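Local coordinates for protein gamma-glutamyl phosphate reductase (Thermotoga maritima, PDB 1O20) that probably catalyses the NADPH-dependent reduction of L-glutamyl phosphate to glutamate semialdehyde, the second step from glutamate towards proline, at residues Lys43-Ala46 / Glu47-Glu51; Glu282-Pro285 / Val286-Glu289; Ser196-Leu199 / Glu200-Leu204; Arg70-Lys73 / Glu74-Asp78. All coordinates share one frame; numbering follows the deposited sequence.

Interaction 1. Residues Lys43-Ala46 / Glu47-Glu51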
loop_
_atom_site.group_PDB
_atom_site.type_symbol
_atom_site.label_atom_id
_atom_site.label_comp_id
_atom_site.label_asym_id
_atom_site.label_seq_id
_atom_site.Cartn_x
_atom_site.Cartn_y
_atom_site.Cartn_z
ATOM N N LYS A 43 -10.912 3.021 19.934
ATOM C CA LYS A 43 -10.902 2.106 21.061
ATOM C C LYS A 43 -12.233 1.342 21.148
ATOM O O LYS A 43 -12.246 0.124 21.375
ATOM C CB LYS A 43 -10.649 2.875 22.375
ATOM C CG LYS A 43 -10.722 2.043 23.653
ATOM C CD LYS A 43 -9.704 0.906 23.631
ATOM C CE LYS A 43 -9.192 0.494 25.013
ATOM N NZ LYS A 43 -8.057 -0.520 24.870
ATOM N N LYS A 44 -13.340 2.070 21.015
ATOM C CA LYS A 44 -14.649 1.457 20.972
ATOM C C LYS A 44 -14.820 0.511 19.775
ATOM O O LYS A 44 -15.553 -0.496 19.902
ATOM C CB LYS A 44 -15.770 2.517 20.997
ATOM C CG LYS A 44 -15.843 3.155 22.387
ATOM C CD LYS A 44 -16.722 4.356 22.493
ATOM C CE LYS A 44 -17.041 4.630 23.992
ATOM N NZ LYS A 44 -17.834 3.542 24.625
ATOM N N ILE A 45 -14.214 0.855 18.624
ATOM C CA ILE A 45 -14.207 -0.041 17.491
ATOM C C ILE A 45 -13.567 -1.384 17.908
ATOM O O ILE A 45 -14.153 -2.455 17.704
ATOM C CB ILE A 45 -13.518 0.561 16.264
ATOM C CG1 ILE A 45 -14.378 1.643 15.611
ATOM C CG2 ILE A 45 -13.193 -0.563 15.226
ATOM C CD1 ILE A 45 -13.660 2.407 14.520
ATOM N N ALA A 46 -12.392 -1.321 18.501
ATOM C CA ALA A 46 -11.708 -2.509 19.057
ATOM C C ALA A 46 -12.602 -3.319 20.017
ATOM O O ALA A 46 -12.702 -4.560 19.934
ATOM C CB ALA A 46 -10.390 -2.080 19.767
ATOM N N GLU A 47 -13.300 -2.609 20.885
ATOM C CA GLU A 47 -14.177 -3.228 21.858
ATOM C C GLU A 47 -15.403 -3.908 21.206
ATOM O O GLU A 47 -15.765 -5.030 21.574
ATOM C CB GLU A 47 -14.641 -2.177 22.855
ATOM C CG GLU A 47 -13.557 -1.765 23.847
ATOM C CD GLU A 47 -13.973 -0.585 24.707
ATOM O OE1 GLU A 47 -15.125 -0.096 24.575
ATOM O OE2 GLU A 47 -13.134 -0.166 25.531
ATOM N N LYS A 48 -16.004 -3.252 20.222
ATOM C CA LYS A 48 -17.174 -3.809 19.580
ATOM C C LYS A 48 -16.790 -5.011 18.703
ATOM O O LYS A 48 -17.547 -5.963 18.650
ATOM C CB LYS A 48 -17.981 -2.764 18.780
ATOM C CG LYS A 48 -18.679 -1.708 19.636
ATOM C CD LYS A 48 -19.895 -2.261 20.416
ATOM C CE LYS A 48 -20.291 -1.382 21.615
ATOM N NZ LYS A 48 -21.621 -1.872 22.200
ATOM N N LEU A 49 -15.631 -4.964 18.048
ATOM C CA LEU A 49 -15.147 -6.108 17.303
ATOM C C LEU A 49 -14.983 -7.301 18.252
ATOM O O LEU A 49 -15.431 -8.409 17.954
ATOM C CB LEU A 49 -13.816 -5.811 16.607
ATOM C CG LEU A 49 -13.747 -4.821 15.439
ATOM C CD1 LEU A 49 -12.314 -4.600 15.070
ATOM C CD2 LEU A 49 -14.529 -5.304 14.237
ATOM N N ASP A 50 -14.381 -7.051 19.404
ATOM C CA ASP A 50 -14.203 -8.072 20.437
ATOM C C ASP A 50 -15.552 -8.665 20.863
ATOM O O ASP A 50 -15.726 -9.867 20.870
ATOM C CB ASP A 50 -13.469 -7.478 21.648
ATOM C CG ASP A 50 -13.098 -8.527 22.710
ATOM O OD1 ASP A 50 -12.661 -9.646 22.360
ATOM O OD2 ASP A 50 -13.223 -8.310 23.939
ATOM N N GLU A 51 -16.501 -7.794 21.166
ATOM C CA GLU A 51 -17.835 -8.185 21.573
ATOM C C GLU A 51 -18.688 -8.865 20.494
ATOM O O GLU A 51 -19.605 -9.584 20.840
ATOM C CB GLU A 51 -18.620 -6.948 21.997
ATOM C CG GLU A 51 -18.253 -6.364 23.343
ATOM C CD GLU A 51 -18.876 -4.982 23.585
ATOM O OE1 GLU A 51 -20.051 -4.704 23.164
ATOM O OE2 GLU A 51 -18.167 -4.161 24.202
HETATM O O HOH W 1 -15.913 1.977 26.153
#
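K43, K44 and E47 show how one carboxylate can attend two lysines of the preceding helical turn without a direct ion pair to either. Backbone bonds set the frame: the amides of E47, K48, L49 and D50 each reach the carbonyl four residues earlier, E47 N meeting K43 O at 3.0 Å and L49 N lying 2.9 Å from I45 O on a fairly straight bond (167°).

The polar contacts hang from this frame. E47 has CG anti to its carbonyl carbon (chi1 -74°) and an extended chain beyond, which carries the carboxylate back along the helix. E47 OE2 rests against the aliphatic part of K43, 3.8 Å from K43 CG, while E47 OE1 stays 4.5 Å from K44 NZ, too far for a salt bridge. A water closes that gap, accepting from K44 NZ (2.9 Å) and donating to E47 OE1 (2.7 Å). The same ammonium makes its salt bridge with E179. A turn further on, K48 NZ forms a weak salt bridge with E51 OE1 at 3.4 Å.

The apolar contact involves I45 and L49, lying side by side and pointing the same way, with I45 CG2 4.1 Å from L49 CD1. Both are buried against helices 84-99 and 138-149, and I45 also against 163-177.

With an alanine in place of E47, the bridging water would probably lose its acceptor and K43 the carboxylate beside its chain, while K44 would keep E179. The chemistry is that of an amphipathic helix, its water-mediated and ionic contacts outside and its branched aliphatic side chains turned to the neighbouring helices.

Interaction 2. Residues Glu282-Pro285 / Val286-Glu289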
loop_
_atom_site.group_PDB
_atom_site.type_symbol
_atom_site.label_atom_id
_atom_site.label_comp_id
_atom_site.label_asym_id
_atom_site.label_seq_id
_atom_site.Cartn_x
_atom_site.Cartn_y
_atom_site.Cartn_z
ATOM N N GLU A 282 31.516 -16.417 -11.618
ATOM C CA GLU A 282 31.659 -16.893 -10.237
ATOM C C GLU A 282 30.327 -16.934 -9.502
ATOM O O GLU A 282 30.072 -17.847 -8.732
ATOM C CB GLU A 282 32.599 -15.954 -9.435
ATOM C CG GLU A 282 32.877 -16.384 -7.987
ATOM C CD GLU A 282 33.498 -15.305 -7.085
ATOM O OE1 GLU A 282 33.983 -14.234 -7.558
ATOM O OE2 GLU A 282 33.472 -15.530 -5.868
ATOM N N PHE A 283 29.489 -15.916 -9.703
ATOM C CA PHE A 283 28.348 -15.672 -8.829
ATOM C C PHE A 283 27.100 -16.382 -9.349
ATOM O O PHE A 283 26.340 -16.929 -8.553
ATOM C CB PHE A 283 28.077 -14.145 -8.688
ATOM C CG PHE A 283 26.983 -13.818 -7.704
ATOM C CD1 PHE A 283 27.126 -14.146 -6.379
ATOM C CD2 PHE A 283 25.782 -13.245 -8.119
ATOM C CE1 PHE A 283 26.115 -13.921 -5.482
ATOM C CE2 PHE A 283 24.763 -13.041 -7.225
ATOM C CZ PHE A 283 24.936 -13.375 -5.898
ATOM N N LEU A 284 26.899 -16.426 -10.670
ATOM C CA LEU A 284 25.642 -17.004 -11.196
ATOM C C LEU A 284 25.423 -18.451 -10.778
ATOM O O LEU A 284 24.294 -18.802 -10.396
ATOM C CB LEU A 284 25.484 -16.865 -12.700
ATOM C CG LEU A 284 25.169 -15.443 -13.183
ATOM C CD1 LEU A 284 25.268 -15.382 -14.682
ATOM C CD2 LEU A 284 23.790 -14.974 -12.720
ATOM N N PRO A 285 26.454 -19.297 -10.847
ATOM C CA PRO A 285 26.259 -20.698 -10.411
ATOM C C PRO A 285 25.822 -20.793 -8.962
ATOM O O PRO A 285 24.993 -21.633 -8.628
ATOM C CB PRO A 285 27.628 -21.370 -10.695
ATOM C CG PRO A 285 28.212 -20.550 -11.762
ATOM C CD PRO A 285 27.782 -19.101 -11.462
ATOM N N VAL A 286 26.335 -19.892 -8.134
ATOM C CA VAL A 286 25.997 -19.877 -6.715
ATOM C C VAL A 286 24.576 -19.418 -6.450
ATOM O O VAL A 286 23.838 -20.104 -5.770
ATOM C CB VAL A 286 26.995 -19.042 -5.922
ATOM C CG1 VAL A 286 26.589 -18.996 -4.422
ATOM C CG2 VAL A 286 28.380 -19.661 -6.062
ATOM N N ILE A 287 24.195 -18.267 -7.004
ATOM C CA ILE A 287 22.884 -17.715 -6.724
ATOM C C ILE A 287 21.778 -18.548 -7.356
ATOM O O ILE A 287 20.718 -18.690 -6.768
ATOM C CB ILE A 287 22.799 -16.205 -7.123
ATOM C CG1 ILE A 287 21.515 -15.580 -6.572
ATOM C CG2 ILE A 287 22.890 -16.021 -8.618
ATOM C CD1 ILE A 287 21.436 -15.586 -5.021
ATOM N N VAL A 288 22.027 -19.096 -8.532
ATOM C CA VAL A 288 21.048 -19.948 -9.196
ATOM C C VAL A 288 20.818 -21.232 -8.349
ATOM O O VAL A 288 19.675 -21.602 -8.100
ATOM C CB VAL A 288 21.438 -20.261 -10.666
ATOM C CG1 VAL A 288 20.497 -21.304 -11.300
ATOM C CG2 VAL A 288 21.407 -19.025 -11.490
ATOM N N GLU A 289 21.895 -21.839 -7.853
ATOM C CA GLU A 289 21.808 -23.010 -6.952
ATOM C C GLU A 289 20.945 -22.679 -5.726
ATOM O O GLU A 289 19.997 -23.416 -5.419
ATOM C CB GLU A 289 23.245 -23.479 -6.568
ATOM C CG GLU A 289 23.429 -24.481 -5.425
ATOM C CD GLU A 289 24.924 -24.814 -5.175
ATOM O OE1 GLU A 289 25.303 -26.009 -5.301
ATOM O OE2 GLU A 289 25.725 -23.876 -4.885
#
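Two similar first torsions bring F283 and I287 together one helical turn apart. F283 holds CG anti to its backbone N (chi1 -175°), and I287 does the same with CG1 (-169°), which leaves I287 CG2 between the backbone N and the carbonyl carbon. The phenyl ring therefore meets the branch point of the isoleucine: F283 CE2 lies 3.7 Å from I287 CB. That carbon is 4.1 Å from the ring centroid and 29° off the ring normal, an off-centre CH-pi contact made at an oblique approach. L284 CD2 also comes within 4.3 Å of I287 CG2, a looser apolar touch.

Backbone bonds tie the same turn. I287 N reaches F283 O almost in line with the carbonyl, at 3.0 Å, and V288 N reaches L284 O at 2.9 Å. The third bond is less regular, since E289 N stands above the plane of the P285 carbonyl, 3.2 Å from P285 O. P285 has no N-H to give to the turn before, and the helix is kinked there. V288 packs tightly on this backbone, V288 CG2 lying 3.1 Å from L284 O.

F283 continues onto L249, V253 and I256 of helix 249-261, whereas L284, I287 and V288 face strands 270-276 and 327-333. Helix 277-293 joins parallel strands 270-276 and 297-300, a beta-alpha-beta crossover in the seven-stranded parallel sheet of this aldehyde dehydrogenase-like protein.

Interaction 3. Residues Ser196-Leu199 / Glu200-Leu204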
loop_
_atom_site.group_PDB
_atom_site.type_symbol
_atom_site.label_atom_id
_atom_site.label_comp_id
_atom_site.label_asym_id
_atom_site.label_seq_id
_atom_site.Cartn_x
_atom_site.Cartn_y
_atom_site.Cartn_z
ATOM N N SER A 196 -20.597 -1.679 -11.859
ATOM C CA SER A 196 -20.976 -0.410 -12.479
ATOM C C SER A 196 -20.959 0.739 -11.462
ATOM O O SER A 196 -20.778 1.901 -11.833
ATOM C CB SER A 196 -22.371 -0.507 -13.113
ATOM O OG SER A 196 -23.361 -0.887 -12.161
ATOM N N LEU A 197 -21.240 0.417 -10.201
ATOM C CA LEU A 197 -21.183 1.386 -9.087
ATOM C C LEU A 197 -19.796 1.967 -8.857
ATOM O O LEU A 197 -19.656 3.111 -8.475
ATOM C CB LEU A 197 -21.650 0.745 -7.763
ATOM C CG LEU A 197 -22.981 1.274 -7.253
ATOM C CD1 LEU A 197 -24.072 1.171 -8.323
ATOM C CD2 LEU A 197 -23.413 0.561 -5.981
ATOM N N VAL A 198 -18.775 1.148 -9.023
ATOM C CA VAL A 198 -17.420 1.617 -8.944
ATOM C C VAL A 198 -17.160 2.775 -9.922
ATOM O O VAL A 198 -16.588 3.794 -9.554
ATOM C CB VAL A 198 -16.455 0.470 -9.193
ATOM C CG1 VAL A 198 -15.020 0.991 -9.305
ATOM C CG2 VAL A 198 -16.615 -0.616 -8.058
ATOM N N LEU A 199 -17.596 2.630 -11.167
ATOM C CA LEU A 199 -17.393 3.686 -12.144
ATOM C C LEU A 199 -18.033 4.993 -11.715
ATOM O O LEU A 199 -17.442 6.043 -11.910
ATOM C CB LEU A 199 -17.911 3.271 -13.536
ATOM C CG LEU A 199 -17.702 4.307 -14.639
ATOM C CD1 LEU A 199 -16.200 4.604 -14.820
ATOM C CD2 LEU A 199 -18.365 3.824 -15.947
ATOM N N GLU A 200 -19.228 4.927 -11.129
ATOM C CA GLU A 200 -19.923 6.105 -10.605
ATOM C C GLU A 200 -19.210 6.707 -9.378
ATOM O O GLU A 200 -19.126 7.936 -9.206
ATOM C CB GLU A 200 -21.352 5.721 -10.177
ATOM C CG GLU A 200 -22.273 5.207 -11.286
ATOM C CD GLU A 200 -22.663 6.287 -12.262
ATOM O OE1 GLU A 200 -22.601 7.497 -11.880
ATOM O OE2 GLU A 200 -23.044 5.921 -13.409
HETATM N N MSE A 201 -18.700 5.829 -8.525
HETATM C CA MSE A 201 -18.143 6.222 -7.247
HETATM C C MSE A 201 -16.878 7.058 -7.452
HETATM O O MSE A 201 -16.665 8.046 -6.778
HETATM C CB MSE A 201 -17.816 4.976 -6.433
HETATM C CG MSE A 201 -17.486 5.245 -5.029
HETATM SE SE MSE A 201 -17.370 3.538 -4.026
HETATM C CE MSE A 201 -15.910 4.053 -2.756
ATOM N N ILE A 202 -16.063 6.656 -8.411
ATOM C CA ILE A 202 -14.807 7.332 -8.682
ATOM C C ILE A 202 -14.957 8.617 -9.514
ATOM O O ILE A 202 -13.962 9.222 -9.869
ATOM C CB ILE A 202 -13.811 6.369 -9.350
ATOM C CG1 ILE A 202 -14.253 5.995 -10.778
ATOM C CG2 ILE A 202 -13.614 5.092 -8.468
ATOM C CD1 ILE A 202 -13.408 4.912 -11.423
ATOM N N ARG A 203 -16.177 8.988 -9.841
ATOM C CA ARG A 203 -16.485 10.280 -10.459
ATOM C C ARG A 203 -17.180 11.276 -9.525
ATOM O O ARG A 203 -17.539 12.394 -9.949
ATOM C CB ARG A 203 -17.358 10.062 -11.697
ATOM C CG ARG A 203 -16.662 9.339 -12.822
ATOM C CD ARG A 203 -17.535 9.254 -14.071
ATOM N NE ARG A 203 -17.110 8.253 -15.053
ATOM C CZ ARG A 203 -15.983 8.306 -15.794
ATOM N NH1 ARG A 203 -15.093 9.293 -15.664
ATOM N NH2 ARG A 203 -15.751 7.345 -16.691
ATOM N N LEU A 204 -17.360 10.908 -8.250
ATOM C CA LEU A 204 -18.177 11.735 -7.328
ATOM C C LEU A 204 -17.327 12.814 -6.657
ATOM O O LEU A 204 -17.011 12.748 -5.456
ATOM C CB LEU A 204 -18.835 10.863 -6.264
ATOM C CG LEU A 204 -20.067 10.058 -6.659
ATOM C CD1 LEU A 204 -20.482 9.274 -5.408
ATOM C CD2 LEU A 204 -21.204 10.949 -7.203
#
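L199 and R203 meet where a short helix ends, a local contact spanning the last turn of helix 196-201 and the type I beta turn, M201 to L204, that follows. The helix belongs to the crossover between parallel strands 187-189 and 210-213 of a Rossmann-like sheet, the part that binds the dinucleotide in aldehyde dehydrogenase relatives.

The backbone records the helix running out. E200 N makes a weak bond to S196 O at 3.5 Å, M201 N a shorter one to L197 O at 2.9 Å, and I202 N reaches V198 O at 3.1 Å. After that the spacing contracts, and R203 N bonds to E200 O, three residues back, at 3.2 Å.

Apolar groups line the inner side. V198 CG1 faces I202 CG2 at 4.4 Å, and both residues continue onto I132 of strand 129-132 and V223 of helix 217-226. I202 places CG1 between its backbone N and carbonyl carbon (chi1 69°), which brings I202 CG1 within 3.4 Å of L199 O.

Outside, the extended R203 chain crosses L199 obliquely, with its CG and CD beside L199 O. An alanine at L199 lacks the methyl on which the guanidinium rests, and the R203 end would probably be freer to swing. That methyl, L199 CD1, meets the guanidinium obliquely, 3.3 Å from R203 NH2 and nearer to it than to NE.

Interaction 4. Residues Arg70-Lys73 / Glu74-Asp78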
loop_
_atom_site.group_PDB
_atom_site.type_symbol
_atom_site.label_atom_id
_atom_site.label_comp_id
_atom_site.label_asym_id
_atom_site.label_seq_id
_atom_site.Cartn_x
_atom_site.Cartn_y
_atom_site.Cartn_z
ATOM N N ARG A 70 -18.744 -22.626 -4.766
ATOM C CA ARG A 70 -18.285 -22.239 -6.109
ATOM C C ARG A 70 -16.911 -22.750 -6.501
ATOM O O ARG A 70 -16.363 -22.328 -7.525
ATOM C CB ARG A 70 -18.187 -20.710 -6.205
ATOM C CG ARG A 70 -19.501 -19.990 -6.152
ATOM C CD ARG A 70 -19.399 -18.568 -6.625
ATOM N NE ARG A 70 -18.923 -17.717 -5.552
ATOM C CZ ARG A 70 -17.785 -17.016 -5.546
ATOM N NH1 ARG A 70 -16.931 -17.032 -6.587
ATOM N NH2 ARG A 70 -17.492 -16.302 -4.453
ATOM N N GLY A 71 -16.307 -23.603 -5.682
ATOM C CA GLY A 71 -14.988 -24.161 -5.984
ATOM C C GLY A 71 -13.873 -23.145 -6.078
ATOM O O GLY A 71 -12.932 -23.341 -6.834
ATOM N N VAL A 72 -13.959 -22.052 -5.311
ATOM C CA VAL A 72 -12.842 -21.107 -5.214
ATOM C C VAL A 72 -11.723 -21.853 -4.508
ATOM O O VAL A 72 -11.977 -22.538 -3.527
ATOM C CB VAL A 72 -13.187 -19.836 -4.369
ATOM C CG1 VAL A 72 -12.025 -18.845 -4.384
ATOM C CG2 VAL A 72 -14.483 -19.178 -4.843
ATOM N N LYS A 73 -10.486 -21.708 -4.981
ATOM C CA LYS A 73 -9.407 -22.534 -4.458
ATOM C C LYS A 73 -9.036 -22.006 -3.101
ATOM O O LYS A 73 -9.142 -20.805 -2.856
ATOM C CB LYS A 73 -8.183 -22.589 -5.396
ATOM C CG LYS A 73 -7.482 -21.282 -5.723
ATOM C CD LYS A 73 -6.101 -21.571 -6.362
ATOM C CE LYS A 73 -5.397 -20.308 -6.862
ATOM N NZ LYS A 73 -4.075 -20.055 -6.161
ATOM N N GLU A 74 -8.554 -22.902 -2.237
ATOM C CA GLU A 74 -8.409 -22.589 -0.809
ATOM C C GLU A 74 -7.467 -21.497 -0.464
ATOM O O GLU A 74 -7.626 -20.896 0.576
ATOM C CB GLU A 74 -8.068 -23.831 0.019
ATOM C CG GLU A 74 -9.256 -24.768 0.123
ATOM C CD GLU A 74 -10.396 -24.209 0.972
ATOM O OE1 GLU A 74 -10.143 -23.290 1.756
ATOM O OE2 GLU A 74 -11.533 -24.739 0.899
ATOM N N SER A 75 -6.483 -21.223 -1.310
ATOM C CA SER A 75 -5.571 -20.138 -1.034
ATOM C C SER A 75 -6.294 -18.769 -1.123
ATOM O O SER A 75 -5.874 -17.790 -0.502
ATOM C CB SER A 75 -4.382 -20.198 -1.987
ATOM O OG SER A 75 -4.788 -20.107 -3.330
ATOM N N LEU A 76 -7.386 -18.722 -1.886
ATOM C CA LEU A 76 -8.163 -17.487 -2.044
ATOM C C LEU A 76 -9.274 -17.436 -1.000
ATOM O O LEU A 76 -9.616 -16.373 -0.519
ATOM C CB LEU A 76 -8.756 -17.361 -3.461
ATOM C CG LEU A 76 -7.830 -17.402 -4.699
ATOM C CD1 LEU A 76 -8.558 -16.937 -5.969
ATOM C CD2 LEU A 76 -6.575 -16.611 -4.522
ATOM N N VAL A 77 -9.823 -18.590 -0.651
ATOM C CA VAL A 77 -10.760 -18.675 0.458
ATOM C C VAL A 77 -10.085 -18.154 1.718
ATOM O O VAL A 77 -10.672 -17.383 2.491
ATOM C CB VAL A 77 -11.195 -20.117 0.697
ATOM C CG1 VAL A 77 -12.082 -20.232 1.957
ATOM C CG2 VAL A 77 -11.912 -20.662 -0.531
ATOM N N ASP A 78 -8.835 -18.556 1.915
ATOM C CA ASP A 78 -8.048 -18.120 3.056
ATOM C C ASP A 78 -7.911 -16.591 3.183
ATOM O O ASP A 78 -7.802 -16.067 4.291
ATOM C CB ASP A 78 -6.671 -18.754 2.979
ATOM C CG ASP A 78 -5.738 -18.229 4.042
ATOM O OD1 ASP A 78 -6.068 -18.402 5.234
ATOM O OD2 ASP A 78 -4.680 -17.629 3.770
#
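V72 and V77 hold the start of helix 74-80 on its packed side, V72 CB lying 4.1 Å from V77 CG2. K73 occupies the N-cap position, so these valines stand immediately before the cap and four residues after it, the two places joined in a hydrophobic staple. V72 CG1 adds a contact with L76 CB at 3.7 Å, the two side chains crossing at about a right angle, although L76 itself is exposed. K73 O accepts two amides from opposite faces of its carbonyl plane, L76 N at 2.9 Å and V77 N at 3.2 Å.

The solvent side is looser. There K73 sets CG between its own N and carbonyl carbon (chi1 60°) and sends a long chain over the first turn, where K73 NZ donates to S75 OG at 2.9 Å. This bond links two exposed groups; K73 CG also touches L76 CG, and the lysine's methylenes run alongside S75 OG.

Upstream, G71 ends helix 53-69 as the C-prime residue of a Schellman motif, V72 N bonding to A67 O and G71 N to R68 O. The same helix covers the staple, V72 resting on A67 and V77 on V64 and R68, while E74 forms a salt bridge to R68 and D78 another to R86 of helix 84-99.

In the fold
Each of the four contacts is local, between residues a few places apart in the chain, yet together they span the molecule. Interactions 1, 3 and 4 have centres 28 to 31 Å apart and nearest atoms about 16 to 17 Å apart, so none touches another. Helix 84-99 connects two of them, packing on interaction 1 and pairing with D78 of interaction 4. Interaction 2 lies far off, its centre 52 Å from that of interaction 1 and 50 Å from that of interaction 3. In aldehyde dehydrogenase relatives the active site lies between the two domains; interaction 3 belongs to the one with the four-stranded sheet and interaction 2 to the one with the seven-stranded sheet.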